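Local coordinates for hypothetical protein TTMA177 (Thermus thermophilus phage TMA, PDB 2ZDJ) that is of unknown function but folds as a small alpha-plus-beta domain with a cystatin-like antiparallel sheet and one helix, at residues 13-18 with 37-42; 48-54 with 65-69. One frame throughout, in Å; residues are numbered along the deposited sequence.

Interaction 1: 13-18 with 37-42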
loop_
_atom_site.group_PDB
_atom_site.type_symbol
_atom_site.label_atom_id
_atom_site.label_comp_id
_atom_site.label_asym_id
_atom_site.label_seq_id
_atom_site.Cartn_x
_atom_site.Cartn_y
_atom_site.Cartn_z
ATOM N N ASP A 13 5.520 8.576 7.521
ATOM C CA ASP A 13 6.178 7.313 7.781
ATOM C C ASP A 13 5.827 6.290 6.706
ATOM O O ASP A 13 6.330 5.171 6.712
ATOM C CB ASP A 13 5.871 6.784 9.195
ATOM C CG ASP A 13 4.390 6.799 9.545
ATOM O OD1 ASP A 13 3.998 5.976 10.400
ATOM O OD2 ASP A 13 3.627 7.624 8.998
ATOM N N TYR A 14 4.994 6.704 5.754
ATOM C CA TYR A 14 4.580 5.839 4.648
ATOM C C TYR A 14 5.130 6.347 3.317
ATOM O O TYR A 14 5.392 7.537 3.158
ATOM C CB TYR A 14 3.050 5.788 4.553
ATOM C CG TYR A 14 2.374 5.033 5.671
ATOM C CD1 TYR A 14 2.118 3.663 5.566
ATOM C CD2 TYR A 14 1.984 5.691 6.833
ATOM C CE1 TYR A 14 1.480 2.974 6.602
ATOM C CE2 TYR A 14 1.352 5.012 7.869
ATOM C CZ TYR A 14 1.101 3.665 7.752
ATOM O OH TYR A 14 0.480 3.012 8.789
ATOM N N THR A 15 5.289 5.437 2.362
ATOM C CA THR A 15 5.779 5.789 1.031
ATOM C C THR A 15 4.837 5.235 -0.045
ATOM O O THR A 15 4.372 4.099 0.042
ATOM C CB THR A 15 7.184 5.238 0.808
ATOM O OG1 THR A 15 8.087 5.890 1.708
ATOM C CG2 THR A 15 7.637 5.482 -0.619
ATOM N N LEU A 16 4.540 6.061 -1.045
ATOM C CA LEU A 16 3.654 5.677 -2.132
ATOM C C LEU A 16 4.407 4.922 -3.215
ATOM O O LEU A 16 5.501 5.316 -3.605
ATOM C CB LEU A 16 3.001 6.919 -2.735
ATOM C CG LEU A 16 2.101 6.710 -3.958
ATOM C CD1 LEU A 16 0.826 6.009 -3.545
ATOM C CD2 LEU A 16 1.772 8.065 -4.584
ATOM N N ILE A 17 3.823 3.826 -3.684
ATOM C CA ILE A 17 4.425 3.021 -4.737
ATOM C C ILE A 17 3.402 2.953 -5.862
ATOM O O ILE A 17 2.271 2.494 -5.652
ATOM C CB ILE A 17 4.719 1.566 -4.275
ATOM C CG1 ILE A 17 5.623 1.558 -3.037
ATOM C CG2 ILE A 17 5.342 0.781 -5.409
ATOM C CD1 ILE A 17 6.942 2.169 -3.227
ATOM N N GLN A 18 3.789 3.423 -7.044
ATOM C CA GLN A 18 2.897 3.400 -8.202
ATOM C C GLN A 18 3.442 2.574 -9.359
ATOM O O GLN A 18 2.685 2.119 -10.203
ATOM C CB GLN A 18 2.603 4.823 -8.690
ATOM C CG GLN A 18 1.641 5.599 -7.798
ATOM C CD GLN A 18 1.389 7.017 -8.293
ATOM O OE1 GLN A 18 2.312 7.824 -8.394
ATOM N NE2 GLN A 18 0.131 7.326 -8.599
ATOM N N HIS A 37 -3.733 -0.837 -7.575
ATOM C CA HIS A 37 -2.958 -0.166 -8.613
ATOM C C HIS A 37 -1.940 0.805 -8.028
ATOM O O HIS A 37 -1.244 1.502 -8.753
ATOM C CB HIS A 37 -3.886 0.573 -9.584
ATOM C CG HIS A 37 -4.737 -0.337 -10.414
ATOM N ND1 HIS A 37 -4.217 -1.399 -11.123
ATOM C CD2 HIS A 37 -6.069 -0.337 -10.660
ATOM C CE1 HIS A 37 -5.191 -2.013 -11.770
ATOM N NE2 HIS A 37 -6.324 -1.389 -11.506
ATOM N N ALA A 38 -1.857 0.839 -6.706
ATOM C CA ALA A 38 -0.910 1.695 -6.012
ATOM C C ALA A 38 -0.852 1.198 -4.582
ATOM O O ALA A 38 -1.850 0.707 -4.037
ATOM C CB ALA A 38 -1.359 3.141 -6.047
ATOM N N LEU A 39 0.319 1.316 -3.983
ATOM C CA LEU A 39 0.510 0.861 -2.619
ATOM C C LEU A 39 1.066 1.960 -1.743
ATOM O O LEU A 39 1.666 2.916 -2.226
ATOM C CB LEU A 39 1.483 -0.314 -2.600
ATOM C CG LEU A 39 1.133 -1.551 -3.434
ATOM C CD1 LEU A 39 2.303 -2.507 -3.438
ATOM C CD2 LEU A 39 -0.111 -2.229 -2.853
ATOM N N PHE A 40 0.817 1.826 -0.448
ATOM C CA PHE A 40 1.344 2.730 0.552
ATOM C C PHE A 40 2.087 1.723 1.410
ATOM O O PHE A 40 1.492 0.769 1.934
ATOM C CB PHE A 40 0.221 3.408 1.336
ATOM C CG PHE A 40 -0.327 4.642 0.668
ATOM C CD1 PHE A 40 0.345 5.853 0.766
ATOM C CD2 PHE A 40 -1.517 4.593 -0.050
ATOM C CE1 PHE A 40 -0.161 7.007 0.160
ATOM C CE2 PHE A 40 -2.036 5.744 -0.665
ATOM C CZ PHE A 40 -1.357 6.949 -0.557
ATOM N N VAL A 41 3.392 1.898 1.522
ATOM C CA VAL A 41 4.175 0.954 2.294
ATOM C C VAL A 41 4.943 1.617 3.422
ATOM O O VAL A 41 5.428 2.740 3.287
ATOM C CB VAL A 41 5.211 0.233 1.401
ATOM C CG1 VAL A 41 4.523 -0.563 0.304
ATOM C CG2 VAL A 41 6.138 1.257 0.784
ATOM N N LYS A 42 5.035 0.926 4.548
ATOM C CA LYS A 42 5.827 1.440 5.646
ATOM C C LYS A 42 6.992 0.475 5.707
ATOM O O LYS A 42 6.812 -0.736 5.860
ATOM C CB LYS A 42 5.067 1.435 6.966
ATOM C CG LYS A 42 5.991 1.584 8.180
ATOM C CD LYS A 42 5.375 2.411 9.301
ATOM C CE LYS A 42 4.032 1.876 9.749
ATOM N NZ LYS A 42 3.446 2.713 10.828
HETATM O O HOH W 1 1.832 5.253 11.883
HETATM O O HOH W 2 0.411 0.057 -10.828
#

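Interaction 2: 48-54 with 65-69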
loop_
_atom_site.group_PDB
_atom_site.type_symbol
_atom_site.label_atom_id
_atom_site.label_comp_id
_atom_site.label_asym_id
_atom_site.label_seq_id
_atom_site.Cartn_x
_atom_site.Cartn_y
_atom_site.Cartn_z
ATOM N N TYR A 48 9.444 -4.735 4.722
ATOM C CA TYR A 48 8.194 -3.992 4.562
ATOM C C TYR A 48 7.366 -4.291 5.802
ATOM O O TYR A 48 6.888 -5.406 5.974
ATOM C CB TYR A 48 7.458 -4.453 3.300
ATOM C CG TYR A 48 8.119 -3.995 2.024
ATOM C CD1 TYR A 48 7.785 -2.771 1.451
ATOM C CD2 TYR A 48 9.112 -4.763 1.412
ATOM C CE1 TYR A 48 8.422 -2.316 0.304
ATOM C CE2 TYR A 48 9.759 -4.321 0.263
ATOM C CZ TYR A 48 9.412 -3.092 -0.288
ATOM O OH TYR A 48 10.070 -2.618 -1.409
ATOM N N GLU A 49 7.214 -3.305 6.677
ATOM C CA GLU A 49 6.456 -3.490 7.910
ATOM C C GLU A 49 4.953 -3.463 7.656
ATOM O O GLU A 49 4.179 -4.151 8.327
ATOM C CB GLU A 49 6.828 -2.403 8.913
ATOM C CG GLU A 49 6.246 -2.616 10.298
ATOM C CD GLU A 49 6.786 -3.865 10.966
ATOM O OE1 GLU A 49 8.027 -4.044 10.983
ATOM O OE2 GLU A 49 5.967 -4.664 11.473
ATOM N N GLU A 50 4.538 -2.650 6.693
ATOM C CA GLU A 50 3.133 -2.558 6.339
ATOM C C GLU A 50 2.991 -2.362 4.840
ATOM O O GLU A 50 3.859 -1.771 4.185
ATOM C CB GLU A 50 2.454 -1.380 7.065
ATOM C CG GLU A 50 2.164 -1.604 8.545
ATOM C CD GLU A 50 1.568 -0.368 9.237
ATOM O OE1 GLU A 50 0.666 0.288 8.669
ATOM O OE2 GLU A 50 1.996 -0.062 10.361
ATOM N N VAL A 51 1.902 -2.885 4.294
ATOM C CA VAL A 51 1.603 -2.717 2.883
ATOM C C VAL A 51 0.093 -2.516 2.753
ATOM O O VAL A 51 -0.703 -3.333 3.209
ATOM C CB VAL A 51 2.054 -3.944 2.041
ATOM C CG1 VAL A 51 1.676 -3.748 0.588
ATOM C CG2 VAL A 51 3.564 -4.124 2.155
ATOM N N TRP A 52 -0.296 -1.402 2.151
ATOM C CA TRP A 52 -1.711 -1.101 1.957
ATOM C C TRP A 52 -1.964 -0.807 0.492
ATOM O O TRP A 52 -1.107 -0.252 -0.191
ATOM C CB TRP A 52 -2.114 0.150 2.727
ATOM C CG TRP A 52 -1.941 0.104 4.188
ATOM C CD1 TRP A 52 -0.767 0.155 4.882
ATOM C CD2 TRP A 52 -2.987 0.115 5.162
ATOM N NE1 TRP A 52 -1.019 0.206 6.233
ATOM C CE2 TRP A 52 -2.375 0.183 6.432
ATOM C CE3 TRP A 52 -4.389 0.081 5.084
ATOM C CZ2 TRP A 52 -3.117 0.217 7.623
ATOM C CZ3 TRP A 52 -5.129 0.116 6.267
ATOM C CH2 TRP A 52 -4.488 0.184 7.521
ATOM N N GLY A 53 -3.153 -1.139 0.008
ATOM C CA GLY A 53 -3.441 -0.836 -1.379
ATOM C C GLY A 53 -4.710 -0.039 -1.586
ATOM O O GLY A 53 -5.600 -0.018 -0.734
ATOM N N ILE A 54 -4.764 0.661 -2.711
ATOM C CA ILE A 54 -5.943 1.411 -3.093
ATOM C C ILE A 54 -6.187 0.944 -4.513
ATOM O O ILE A 54 -5.240 0.651 -5.252
ATOM C CB ILE A 54 -5.760 2.969 -3.037
ATOM C CG1 ILE A 54 -4.711 3.454 -4.036
ATOM C CG2 ILE A 54 -5.403 3.396 -1.625
ATOM C CD1 ILE A 54 -3.309 3.293 -3.577
ATOM N N ALA A 65 -7.911 2.909 1.716
ATOM C CA ALA A 65 -6.888 1.894 1.496
ATOM C C ALA A 65 -7.174 0.671 2.336
ATOM O O ALA A 65 -7.790 0.762 3.406
ATOM C CB ALA A 65 -5.497 2.461 1.851
ATOM N N TYR A 66 -6.735 -0.481 1.841
ATOM C CA TYR A 66 -6.929 -1.732 2.556
ATOM C C TYR A 66 -5.576 -2.368 2.851
ATOM O O TYR A 66 -4.707 -2.404 1.990
ATOM C CB TYR A 66 -7.827 -2.685 1.749
ATOM C CG TYR A 66 -7.527 -2.766 0.264
ATOM C CD1 TYR A 66 -8.095 -1.865 -0.641
ATOM C CD2 TYR A 66 -6.713 -3.777 -0.240
ATOM C CE1 TYR A 66 -7.863 -1.982 -2.026
ATOM C CE2 TYR A 66 -6.474 -3.901 -1.606
ATOM C CZ TYR A 66 -7.054 -3.010 -2.493
ATOM O OH TYR A 66 -6.840 -3.189 -3.840
ATOM N N ARG A 67 -5.402 -2.846 4.082
ATOM C CA ARG A 67 -4.146 -3.448 4.523
ATOM C C ARG A 67 -3.921 -4.858 3.975
ATOM O O ARG A 67 -4.773 -5.731 4.113
ATOM C CB ARG A 67 -4.098 -3.470 6.056
ATOM C CG ARG A 67 -3.096 -4.444 6.631
ATOM C CD ARG A 67 -1.882 -3.778 7.245
ATOM N NE ARG A 67 -2.107 -3.375 8.620
ATOM C CZ ARG A 67 -1.181 -3.413 9.577
ATOM N NH1 ARG A 67 0.046 -3.844 9.322
ATOM N NH2 ARG A 67 -1.484 -3.011 10.803
ATOM N N LEU A 68 -2.758 -5.075 3.372
ATOM C CA LEU A 68 -2.420 -6.363 2.784
ATOM C C LEU A 68 -1.340 -7.055 3.597
ATOM O O LEU A 68 -1.127 -8.256 3.471
ATOM C CB LEU A 68 -1.957 -6.147 1.351
ATOM C CG LEU A 68 -3.075 -5.567 0.481
ATOM C CD1 LEU A 68 -2.565 -5.165 -0.896
ATOM C CD2 LEU A 68 -4.161 -6.635 0.365
ATOM N N LYS A 69 -0.659 -6.279 4.431
ATOM C CA LYS A 69 0.385 -6.800 5.298
ATOM C C LYS A 69 0.613 -5.764 6.396
ATOM O O LYS A 69 0.458 -4.565 6.087
ATOM C CB LYS A 69 1.667 -7.022 4.490
ATOM C CG LYS A 69 2.735 -7.846 5.187
ATOM C CD LYS A 69 3.367 -7.106 6.342
ATOM C CE LYS A 69 4.477 -7.938 6.976
ATOM N NZ LYS A 69 5.521 -8.320 5.988
ATOM O OXT LYS A 69 0.948 -6.157 7.541
#

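Interaction 1: 13-18 with 37-42
Thr15 and Ile17 pair with Val41 and Leu39 as the strands 15-17 and 38-42 run antiparallel at 150°, their axes approaching to 4.6 Å. Both are hydrogen-bonded pairs, so four N-H...O=C bonds join the two backbones; that from Val41 N to Thr15 O measures 2.8 Å. Leu16 and Phe40 form the non-hydrogen-bonded pair between them and turn their side chains to the other face of the sheet. There CD1 of Leu16 sits over one face of the Phe40 ring, 4.0 Å from its centroid and 17° off the normal, a CH-pi contact displaced toward the rim. CG of Leu16 lies anti to the backbone N (chi1 176°), which lets the branched end reach across to the ring. On the face of Ile17, CG1 meets CG2 of Val41 at 3.9 Å, the two side chains crossing at about a right angle; beta-branched residues such as these suit a strand well. Polar chemistry gathers at the Tyr14 end. The Lys42 chain bends at chi2 and chi3 past the Tyr14 ring, bringing NZ 3.3 Å from OD1 of Asp13 in a weak salt bridge, supplemented by a water that donates to OD1 and weakly accepts from NZ. Glu50 also pairs with Lys42 and receives the Tyr14 hydroxyl, so the ammonium lies between two carboxylates. At the opposite end a second water bridges Gln18 O and His37 O. Strand 15-17 is an outermost strand of the sheet within this chain, whereas 38-44 is bonded on its other side to strand 47-54. Helix 20-30 packs through Val23 against Ile17 and Leu39, while Phe10 stacks on Phe40 and Pro59 covers Leu16 on the other face.

Interaction 2: 48-54 with 65-69
Arg67 lies across Trp52 where the two residues face each other as a non-hydrogen-bonded antiparallel pair, and its side chain can be followed outward along the indole. CB stands over the six-membered ring, 3.6 Å from the centroid and 10° off the normal, a CH-pi contact. Bends at chi2 and chi3 carry the chain on along the ring: CD, whose exact place is less certain, leads to NE, 3.9 Å from CZ2 of Trp52. At the tip, NH1 passes 3.2 Å from CG of Glu50 and makes a weak salt bridge to OXT of Lys69, the C-terminal carboxylate. Glu50 OE1 sits over the guanidinium face, well out of its plane, so no N-H points at it; its anti lone pair instead takes the Trp52 NE1 hydrogen in the indole plane at 3.0 Å, with Tyr14 as a second partner. Gly53 bonds Tyr66 through both backbone groups and, having no side chain, lets the Tyr66 ring lie close over its carbonyl oxygen. Beyond Arg67, Leu68 and Lys69 both face Val51 in a classic beta bulge, and Val51 O accepts from both their N-H groups, at 2.7 Å from Leu68 N and 3.2 Å from Lys69 N. The Lys69 side chain runs onward past Glu49, and its NZ gives a hydrogen bond of 3.2 Å to Tyr48 O. A long, flexible arginine suits this place because its methylenes can cover an aromatic face while its charged end makes that weak salt bridge and lies near Glu50 by charge alone; the two carboxylates probably offset its positive charge.

How the interactions relate
The two contacts come one after the other along the chain, interaction 1 closing before interaction 2 opens, and their centres lie about 8 Å apart in one five-stranded antiparallel sheet. Strands 38-44 and 47-54, consecutive in sequence and neighbours in the sheet, join them: interaction 1 adds strand 15-17 on one side of this pair, and interaction 2 adds strand 64-67 on the other. They touch directly, through the probable hydrogen bond between Lys42 O and Glu49 N and through Leu39 packing on Trp52. Together they involve four of the five strands and supply two of the four strand pairings of the single sheet that, with helix 20-30, makes up this small cystatin-like protein.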